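Local coordinates for protein iron aquisition yersiniabactin synthesis enzyme, YbtT (Escherichia coli, PDB 6BA9) that acts as a low-specificity type II thioesterase that maintains production of the metallophore yersiniabactin, probably by hydrolysing thioester-bound acyl groups from the assembly line, at residues P8-N13 against A35-D40; T14-M19 against A42-T47. The protein carries 1 engineered substitution. All coordinates share one frame; numbering follows the deposited sequence.

Contact 1 (P8-N13 against A35-D40); sequences PARNGN and AEQLAD
D40 takes hydrogen bonds from the side chains of R10 and N11, both donors coming from one side of its carboxylate plane: an example of one aspartate that bonds to successive residues of a turn. The first is a salt bridge from NE of R10 to OD1 of D40 at 2.9 Å, nearly straight at 174°; OD1 lies in the guanidinium plane, while NE meets it from above the carboxylate plane. ND2 of N11 likewise meets OD2 of D40 from above that plane, at 3.0 Å. Water adds to the grip: one molecule joins OD1 of D40 to NH2 of R10, and another donates to OD2.

Backbone and amide bonds make a second group. R10 N donates to D40 O at 2.9 Å. NE2 of Q37 donates both to P8 O at 2.9 Å and to A39 O of its own loop at 3.0 Å, and the two acceptors together hold the rotation of that amide.

Stacking is the third element. The extended R10 chain slides past Q37, whose CG sits 3.9 Å above the centre of the guanidinium, and the guanidinium and amide planes are 9° apart. Separately, carbon packs on carbon where N13 CB lies 3.8 Å from D40 CB.

R10 to N13 form a type I' beta turn, closed by N13 N to R10 O; it joins the loops that lead into parallel strands 16-20 and 42-46, at the surface of an alpha/beta-hydrolase fold.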
loop_
_atom_site.group_PDB
_atom_site.type_symbol
_atom_site.label_atom_id
_atom_site.label_comp_id
_atom_site.label_asym_id
_atom_site.label_seq_id
_atom_site.Cartn_x
_atom_site.Cartn_y
_atom_site.Cartn_z
ATOM N N PRO A 8 -5.982 10.275 -15.124
ATOM C CA PRO A 8 -5.785 9.677 -16.435
ATOM C C PRO A 8 -4.349 9.902 -16.876
ATOM O O PRO A 8 -3.660 10.810 -16.401
ATOM C CB PRO A 8 -6.745 10.492 -17.305
ATOM C CG PRO A 8 -6.638 11.851 -16.715
ATOM C CD PRO A 8 -6.480 11.660 -15.230
ATOM N N ALA A 9 -3.883 9.049 -17.781
ATOM C CA ALA A 9 -2.583 9.289 -18.372
ATOM C C ALA A 9 -2.621 10.602 -19.143
ATOM O O ALA A 9 -3.659 10.999 -19.683
ATOM C CB ALA A 9 -2.214 8.151 -19.323
ATOM N N ARG A 10 -1.486 11.290 -19.183
ATOM C CA ARG A 10 -1.400 12.497 -19.994
ATOM C C ARG A 10 -0.062 12.556 -20.713
ATOM O O ARG A 10 0.869 11.786 -20.448
ATOM C CB ARG A 10 -1.630 13.772 -19.174
ATOM C CG ARG A 10 -0.518 14.098 -18.217
ATOM C CD ARG A 10 -0.801 15.398 -17.483
ATOM N NE ARG A 10 0.278 15.793 -16.598
ATOM C CZ ARG A 10 0.175 16.764 -15.695
ATOM N NH1 ARG A 10 -0.965 17.425 -15.558
ATOM N NH2 ARG A 10 1.202 17.070 -14.922
ATOM N N ASN A 11 0.015 13.507 -21.643
ATOM C CA ASN A 11 1.236 13.799 -22.381
ATOM C C ASN A 11 1.753 12.592 -23.164
ATOM O O ASN A 11 2.953 12.464 -23.372
ATOM C CB ASN A 11 2.323 14.383 -21.485
ATOM C CG ASN A 11 1.935 15.717 -20.904
ATOM O OD1 ASN A 11 1.092 16.419 -21.458
ATOM N ND2 ASN A 11 2.536 16.071 -19.778
ATOM N N GLY A 12 0.844 11.719 -23.600
ATOM C CA GLY A 12 1.209 10.520 -24.330
ATOM C C GLY A 12 1.799 9.400 -23.492
ATOM O O GLY A 12 2.175 8.364 -24.056
ATOM N N ASN A 13 1.889 9.564 -22.175
ATOM C CA ASN A 13 2.470 8.534 -21.328
ATOM C C ASN A 13 1.576 7.304 -21.338
ATOM O O ASN A 13 0.350 7.408 -21.417
ATOM C CB ASN A 13 2.608 9.058 -19.903
ATOM C CG ASN A 13 3.560 8.251 -19.094
ATOM O OD1 ASN A 13 3.184 7.239 -18.502
ATOM N ND2 ASN A 13 4.813 8.699 -19.038
ATOM N N ALA A 35 -6.368 16.536 -6.233
ATOM C CA ALA A 35 -6.309 17.977 -6.423
ATOM C C ALA A 35 -5.351 18.356 -7.539
ATOM O O ALA A 35 -5.471 19.447 -8.105
ATOM C CB ALA A 35 -5.866 18.667 -5.132
ATOM N N GLU A 36 -4.397 17.484 -7.871
ATOM C CA GLU A 36 -3.355 17.870 -8.809
ATOM C C GLU A 36 -2.568 16.658 -9.295
ATOM O O GLU A 36 -2.048 15.893 -8.485
ATOM C CB GLU A 36 -2.414 18.854 -8.117
ATOM C CG GLU A 36 -1.282 19.349 -8.992
ATOM C CD GLU A 36 -0.360 20.327 -8.281
ATOM O OE1 GLU A 36 0.447 20.981 -8.974
ATOM O OE2 GLU A 36 -0.427 20.438 -7.030
ATOM N N GLN A 37 -2.457 16.497 -10.609
ATOM C CA GLN A 37 -1.697 15.399 -11.192
ATOM C C GLN A 37 -0.203 15.703 -11.118
ATOM O O GLN A 37 0.265 16.713 -11.662
ATOM C CB GLN A 37 -2.149 15.162 -12.628
ATOM C CG GLN A 37 -1.418 14.045 -13.325
ATOM C CD GLN A 37 -2.222 13.423 -14.448
ATOM O OE1 GLN A 37 -3.318 13.881 -14.780
ATOM N NE2 GLN A 37 -1.691 12.366 -15.029
ATOM N N LEU A 38 0.553 14.833 -10.448
ATOM C CA LEU A 38 1.960 15.081 -10.169
ATOM C C LEU A 38 2.920 14.274 -11.040
ATOM O O LEU A 38 4.144 14.431 -10.911
ATOM C CB LEU A 38 2.252 14.821 -8.694
ATOM C CG LEU A 38 1.456 15.728 -7.756
ATOM C CD1 LEU A 38 1.616 15.351 -6.297
ATOM C CD2 LEU A 38 1.894 17.183 -7.938
ATOM N N ALA A 39 2.403 13.427 -11.918
ATOM C CA ALA A 39 3.207 12.682 -12.876
ATOM C C ALA A 39 2.275 12.299 -14.008
ATOM O O ALA A 39 1.055 12.325 -13.852
ATOM C CB ALA A 39 3.840 11.425 -12.263
ATOM N N ASP A 40 2.854 11.945 -15.159
ATOM C CA ASP A 40 2.049 11.768 -16.369
ATOM C C ASP A 40 1.388 10.388 -16.504
ATOM O O ASP A 40 0.555 10.200 -17.405
ATOM C CB ASP A 40 2.917 12.047 -17.594
ATOM C CG ASP A 40 3.298 13.522 -17.721
ATOM O OD1 ASP A 40 2.755 14.375 -16.991
ATOM O OD2 ASP A 40 4.164 13.803 -18.566
HETATM O O HOH W 1 3.823 16.396 -15.710
HETATM O O HOH W 2 5.054 11.901 -20.371
#

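Contact 2 (T14-M19 against A42-T47)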
loop_
_atom_site.group_PDB
_atom_site.type_symbol
_atom_site.label_atom_id
_atom_site.label_comp_id
_atom_site.label_asym_id
_atom_site.label_seq_id
_atom_site.Cartn_x
_atom_site.Cartn_y
_atom_site.Cartn_z
ATOM N N THR A 14 2.201 6.127 -21.229
ATOM C CA THR A 14 1.471 4.863 -21.282
ATOM C C THR A 14 1.514 4.088 -19.970
ATOM O O THR A 14 0.839 3.058 -19.857
ATOM C CB THR A 14 1.993 3.978 -22.426
ATOM O OG1 THR A 14 3.357 3.615 -22.187
ATOM C CG2 THR A 14 1.893 4.721 -23.751
ATOM N N ALA A 15 2.252 4.568 -18.977
ATOM C CA ALA A 15 2.386 3.834 -17.732
ATOM C C ALA A 15 1.118 3.953 -16.890
ATOM O O ALA A 15 0.333 4.890 -17.019
ATOM C CB ALA A 15 3.573 4.356 -16.935
ATOM N N HIS A 16 0.919 2.953 -16.026
ATOM C CA HIS A 16 -0.216 2.907 -15.110
ATOM C C HIS A 16 0.309 2.526 -13.737
ATOM O O HIS A 16 0.883 1.445 -13.564
ATOM C CB HIS A 16 -1.265 1.905 -15.586
ATOM C CG HIS A 16 -2.554 1.955 -14.830
ATOM N ND1 HIS A 16 -3.620 1.143 -15.156
ATOM C CD2 HIS A 16 -2.952 2.681 -13.755
ATOM C CE1 HIS A 16 -4.626 1.386 -14.333
ATOM N NE2 HIS A 16 -4.257 2.338 -13.492
ATOM N N LEU A 17 0.176 3.444 -12.786
ATOM C CA LEU A 17 0.580 3.243 -11.397
ATOM C C LEU A 17 -0.662 2.905 -10.574
ATOM O O LEU A 17 -1.656 3.635 -10.612
ATOM C CB LEU A 17 1.261 4.513 -10.873
ATOM C CG LEU A 17 1.652 4.604 -9.406
ATOM C CD1 LEU A 17 2.669 3.562 -9.026
ATOM C CD2 LEU A 17 2.199 5.997 -9.110
ATOM N N VAL A 18 -0.614 1.776 -9.865
ATOM C CA VAL A 18 -1.705 1.272 -9.035
ATOM C C VAL A 18 -1.253 1.306 -7.581
ATOM O O VAL A 18 -0.249 0.671 -7.220
ATOM C CB VAL A 18 -2.091 -0.149 -9.464
ATOM C CG1 VAL A 18 -3.154 -0.750 -8.529
ATOM C CG2 VAL A 18 -2.608 -0.151 -10.891
ATOM N N MET A 19 -1.977 2.060 -6.756
ATOM C CA MET A 19 -1.604 2.293 -5.371
ATOM C C MET A 19 -2.494 1.516 -4.419
ATOM O O MET A 19 -3.720 1.688 -4.434
ATOM C CB MET A 19 -1.716 3.782 -5.037
ATOM C CG MET A 19 -1.422 4.116 -3.589
ATOM S SD MET A 19 0.314 3.914 -3.194
ATOM C CE MET A 19 0.286 4.365 -1.475
ATOM N N ALA A 42 -1.136 7.246 -15.783
ATOM C CA ALA A 42 -2.413 6.966 -15.153
ATOM C C ALA A 42 -2.148 6.512 -13.725
ATOM O O ALA A 42 -1.104 5.925 -13.428
ATOM C CB ALA A 42 -3.165 5.880 -15.921
ATOM N N LEU A 43 -3.074 6.851 -12.830
ATOM C CA LEU A 43 -2.989 6.503 -11.419
ATOM C C LEU A 43 -4.336 5.971 -10.963
ATOM O O LEU A 43 -5.367 6.632 -11.144
ATOM C CB LEU A 43 -2.647 7.713 -10.560
ATOM C CG LEU A 43 -2.659 7.522 -9.040
ATOM C CD1 LEU A 43 -1.605 6.514 -8.567
ATOM C CD2 LEU A 43 -2.420 8.854 -8.337
ATOM N N SER A 44 -4.325 4.782 -10.371
ATOM C CA SER A 44 -5.523 4.199 -9.786
ATOM C C SER A 44 -5.253 3.833 -8.338
ATOM O O SER A 44 -4.114 3.534 -7.961
ATOM C CB SER A 44 -5.969 2.974 -10.556
ATOM O OG SER A 44 -6.256 3.287 -11.923
ATOM N N LEU A 45 -6.321 3.853 -7.537
ATOM C CA LEU A 45 -6.286 3.504 -6.125
ATOM C C LEU A 45 -7.085 2.223 -5.919
ATOM O O LEU A 45 -8.193 2.072 -6.458
ATOM C CB LEU A 45 -6.914 4.631 -5.283
ATOM C CG LEU A 45 -6.915 4.428 -3.769
ATOM C CD1 LEU A 45 -5.521 4.494 -3.188
ATOM C CD2 LEU A 45 -7.831 5.476 -3.113
ATOM N N VAL A 46 -6.531 1.312 -5.135
ATOM C CA VAL A 46 -7.184 0.044 -4.809
ATOM C C VAL A 46 -8.094 0.253 -3.599
ATOM O O VAL A 46 -7.675 0.835 -2.594
ATOM C CB VAL A 46 -6.137 -1.042 -4.519
ATOM C CG1 VAL A 46 -6.810 -2.371 -4.212
ATOM C CG2 VAL A 46 -5.194 -1.205 -5.692
ATOM N N THR A 47 -9.332 -0.228 -3.693
ATOM C CA THR A 47 -10.293 -0.192 -2.591
ATOM C C THR A 47 -10.313 -1.540 -1.887
ATOM O O THR A 47 -10.527 -2.568 -2.537
ATOM C CB THR A 47 -11.699 0.053 -3.138
ATOM O OG1 THR A 47 -11.712 1.197 -3.992
ATOM C CG2 THR A 47 -12.692 0.240 -2.018
#
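L17 is bracketed by A42 and S44, its N-H bonded to one and its carbonyl to the other, in the parallel pairing that shows how a sheet interior is built from alternating backbone bonds. L17 N donates to A42 O, S44 N to L17 O, M19 N to S44 O and V46 N to M19 O, each at 2.9 Å. The axes of strands 16-19 and 42-46 approach to 4.7 Å, with 19° between their directions. CA-H groups of H16, L43, V18 and L45 add weaker contacts to the carbonyl oxygens opposite.

The close packing is apolar. On the face carrying L17, L43, M19 and L45, the L17 and L43 side chains lie side by side, pointing the same way, with L17 CG 3.9 Å from L43 CD1. Further along, L45 CD1 reaches M19 CG at 4.1 Å. V18, on the H16 and S44 face, has CG1 3.5 Å from V46 CG2.

Toward the start of the strands the contact becomes more polar and less buried. H16 and A42 are partly exposed, and the bond from A42 N to A15 O is more bent, at 138°. The ring of H16 swings over to the neighbouring strand, its CG trans to N (chi1 -171°), and NE2 meets S44 OG at 2.7 Å near the ring plane. This bond ties down the buried serine hydroxyl, while V18 CG2 lies over one ring face, offset toward its rim.

Strand 16-20 is flanked by 84-89, to which H16 and V18 bond through their backbones, and 42-46 by the antiparallel strand 3-7. F237 of helix 233-243 packs on L17 and L43; M19 meets A87 and H89 of strand 84-89, and L45 meets L6 and F30.

From the N terminus, the chain leaves strand 3-7 through 8-13, the first half of contact 1, and runs directly into 14-19, the first half of contact 2. It then passes helix 31-34 and returns through 35-40 and 42-47 in the same order. The two contacts therefore cross rather than nest: contact 1 closes a loop from 8-13 to 35-40, and contact 2 closes the crossover from 14-19 to 42-47. Their centres are about 11 Å apart, and they meet where A9 N packs on A42 CB at 3.7 Å. Contact 1 pairs the two loops before the strands, and contact 2 pairs the strands that follow them.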